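Local coordinates for protein UDP-D-quinovosamine 4-dehydrogenase (Vibrio fischeri, PDB 3NKL) that probably acts as an oxidoreductase and lyase on a UDP-linked amino sugar, represented here by its Rossmann-like CoA-binding-type domain, at residues I32-D37 with I49-P54. Sequence-based numbering, arbitrary orientation.
Sequences IAFIDD and ITIYRP. With SO4 (sulfate ion), chain K.
Phe34 pairs with Ile51, and Ile35 with Tyr52, in parallel bridges between strands 29-35 and 49-52, whose axes over residues 32-35 and 49-52 diverge by 34°. Three backbone hydrogen bonds join them: Phe34 N to Thr50 O (3.0 Å), Tyr52 N to Phe34 O and Asp36 N to Tyr52 O. Where the strands splay at their start, a water takes over, donating to Ile32 O and accepting from Thr50 N at 2.7 Å. On one face of the sheet Ile49 meets the Phe34 ring with the two side chains crossing at about a right angle; Ile49 CD1 lies 3.4 Å from Phe34 CE1. Ile49 CG2, anti to the backbone N, presses instead on the backbone at Ala33 CA (3.3 Å). Ile51 CG1 lies beside Phe34 CB, and helix 14-25 covers this face through Ala20. The pair extends the parallel sheet of a Rossmann-like domain beyond strand 5-10, and just past the end of its strand Asp36 OD1 accepts from Ala12 N, within what is probably a GxGxxG-type loop, and OD2 from Asp38 N. Ile51 CG2 touches Asp36 CB at 3.7 Å. On the other face, which helix 57-64 covers through Leu60, Ala33 CB lies in the plane of the Tyr52 ring, at its edge, 3.8 Å from CE2. Ile35 CG2 packs on Pro54 CA. Pro54 CG in turn abuts Asp37 OD1, an oxygen that is hydrogen-bonded to Tyr10 OH, while Asp37 OD2 forms a salt bridge with Lys40 of the second subunit. The bent Arg53 chain brings NH2 to a sulfate, probably from the crystallisation liquor, with a weak hydrogen bond to its O3; Lys55 N also binds this ion.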
loop_
_atom_site.group_PDB
_atom_site.type_symbol
_atom_site.label_atom_id
_atom_site.label_comp_id
_atom_site.label_asym_id
_atom_site.label_seq_id
_atom_site.Cartn_x
_atom_site.Cartn_y
_atom_site.Cartn_z
ATOM N N ILE B 32 -4.554 1.863 -18.175
ATOM C CA ILE B 32 -3.846 2.884 -18.946
ATOM C C ILE B 32 -2.736 3.542 -18.141
ATOM O O ILE B 32 -1.660 3.845 -18.665
ATOM C CB ILE B 32 -4.826 3.995 -19.368
ATOM C CG1 ILE B 32 -5.882 3.427 -20.311
ATOM C CG2 ILE B 32 -4.086 5.154 -20.006
ATOM C CD1 ILE B 32 -5.306 2.724 -21.494
ATOM N N ALA B 33 -3.018 3.771 -16.865
ATOM C CA ALA B 33 -2.102 4.476 -15.968
ATOM C C ALA B 33 -2.578 4.232 -14.556
ATOM O O ALA B 33 -3.718 3.774 -14.361
ATOM C CB ALA B 33 -2.124 5.965 -16.266
ATOM N N PHE B 34 -1.716 4.539 -13.582
ATOM C CA PHE B 34 -2.073 4.530 -12.176
ATOM C C PHE B 34 -2.309 5.949 -11.691
ATOM O O PHE B 34 -1.705 6.893 -12.190
ATOM C CB PHE B 34 -0.920 3.971 -11.313
ATOM C CG PHE B 34 -0.664 2.509 -11.503
ATOM C CD1 PHE B 34 0.347 2.072 -12.346
ATOM C CD2 PHE B 34 -1.419 1.565 -10.819
ATOM C CE1 PHE B 34 0.595 0.719 -12.501
ATOM C CE2 PHE B 34 -1.180 0.209 -10.972
ATOM C CZ PHE B 34 -0.174 -0.216 -11.805
ATOM N N ILE B 35 -3.169 6.087 -10.693
ATOM C CA ILE B 35 -3.255 7.309 -9.914
ATOM C C ILE B 35 -2.767 6.973 -8.498
ATOM O O ILE B 35 -3.108 5.915 -7.964
ATOM C CB ILE B 35 -4.700 7.818 -9.840
ATOM C CG1 ILE B 35 -5.230 8.109 -11.247
ATOM C CG2 ILE B 35 -4.788 9.092 -8.988
ATOM C CD1 ILE B 35 -4.605 9.352 -11.876
ATOM N N ASP B 36 -1.959 7.847 -7.905
ATOM C CA ASP B 36 -1.504 7.649 -6.516
ATOM C C ASP B 36 -1.325 8.985 -5.791
ATOM O O ASP B 36 -0.767 9.929 -6.355
ATOM C CB ASP B 36 -0.193 6.860 -6.486
ATOM C CG ASP B 36 0.093 6.250 -5.101
ATOM O OD1 ASP B 36 -0.092 5.027 -4.935
ATOM O OD2 ASP B 36 0.491 6.998 -4.182
ATOM N N ASP B 37 -1.806 9.054 -4.549
ATOM C CA ASP B 37 -1.745 10.269 -3.738
ATOM C C ASP B 37 -0.309 10.635 -3.366
ATOM O O ASP B 37 -0.046 11.746 -2.924
ATOM C CB ASP B 37 -2.548 10.094 -2.439
ATOM C CG ASP B 37 -4.042 9.934 -2.679
ATOM O OD1 ASP B 37 -4.569 10.550 -3.630
ATOM O OD2 ASP B 37 -4.702 9.201 -1.905
ATOM N N ILE B 49 3.676 1.290 -17.185
ATOM C CA ILE B 49 2.544 2.157 -16.914
ATOM C C ILE B 49 3.085 3.315 -16.104
ATOM O O ILE B 49 3.822 3.093 -15.152
ATOM C CB ILE B 49 1.520 1.439 -16.007
ATOM C CG1 ILE B 49 1.465 -0.051 -16.326
ATOM C CG2 ILE B 49 0.146 2.064 -16.120
ATOM C CD1 ILE B 49 0.449 -0.785 -15.506
ATOM N N THR B 50 2.721 4.547 -16.437
ATOM C CA THR B 50 3.138 5.626 -15.551
ATOM C C THR B 50 2.087 5.974 -14.478
ATOM O O THR B 50 0.891 5.678 -14.621
ATOM C CB THR B 50 3.760 6.846 -16.311
ATOM O OG1 THR B 50 3.007 8.039 -16.070
ATOM C CG2 THR B 50 3.861 6.571 -17.797
ATOM N N ILE B 51 2.578 6.554 -13.387
ATOM C CA ILE B 51 1.806 6.867 -12.190
ATOM C C ILE B 51 1.637 8.376 -12.100
ATOM O O ILE B 51 2.598 9.109 -12.313
ATOM C CB ILE B 51 2.563 6.408 -10.920
ATOM C CG1 ILE B 51 2.825 4.906 -10.937
ATOM C CG2 ILE B 51 1.783 6.750 -9.667
ATOM C CD1 ILE B 51 3.710 4.455 -9.790
ATOM N N TYR B 52 0.432 8.848 -11.790
ATOM C CA TYR B 52 0.179 10.287 -11.747
ATOM C C TYR B 52 -0.525 10.687 -10.459
ATOM O O TYR B 52 -1.297 9.915 -9.900
ATOM C CB TYR B 52 -0.701 10.745 -12.921
ATOM C CG TYR B 52 -0.144 10.461 -14.290
ATOM C CD1 TYR B 52 0.647 11.396 -14.944
ATOM C CD2 TYR B 52 -0.414 9.263 -14.936
ATOM C CE1 TYR B 52 1.152 11.145 -16.209
ATOM C CE2 TYR B 52 0.081 9.004 -16.203
ATOM C CZ TYR B 52 0.870 9.950 -16.828
ATOM O OH TYR B 52 1.380 9.692 -18.070
ATOM N N ARG B 53 -0.276 11.915 -10.018
ATOM C CA ARG B 53 -0.983 12.477 -8.879
ATOM C C ARG B 53 -2.436 12.703 -9.288
ATOM O O ARG B 53 -2.743 12.835 -10.490
ATOM C CB ARG B 53 -0.336 13.803 -8.456
ATOM C CG ARG B 53 -0.354 14.849 -9.580
ATOM C CD ARG B 53 -0.659 16.259 -9.069
ATOM N NE ARG B 53 0.534 17.052 -8.799
ATOM C CZ ARG B 53 0.589 18.040 -7.909
ATOM N NH1 ARG B 53 1.718 18.712 -7.732
ATOM N NH2 ARG B 53 -0.479 18.353 -7.186
ATOM N N PRO B 54 -3.340 12.752 -8.298
ATOM C CA PRO B 54 -4.781 12.773 -8.583
ATOM C C PRO B 54 -5.226 14.015 -9.354
ATOM O O PRO B 54 -6.315 14.026 -9.913
ATOM C CB PRO B 54 -5.423 12.775 -7.193
ATOM C CG PRO B 54 -4.361 12.280 -6.261
ATOM C CD PRO B 54 -3.044 12.639 -6.855
HETATM S S SO4 K . -3.225 16.452 -5.952
HETATM O O1 SO4 K . -2.655 15.799 -7.123
HETATM O O2 SO4 K . -2.914 15.668 -4.747
HETATM O O3 SO4 K . -2.628 17.786 -5.828
HETATM O O4 SO4 K . -4.677 16.579 -6.093
HETATM O O HOH W 1 0.924 4.904 -18.423
#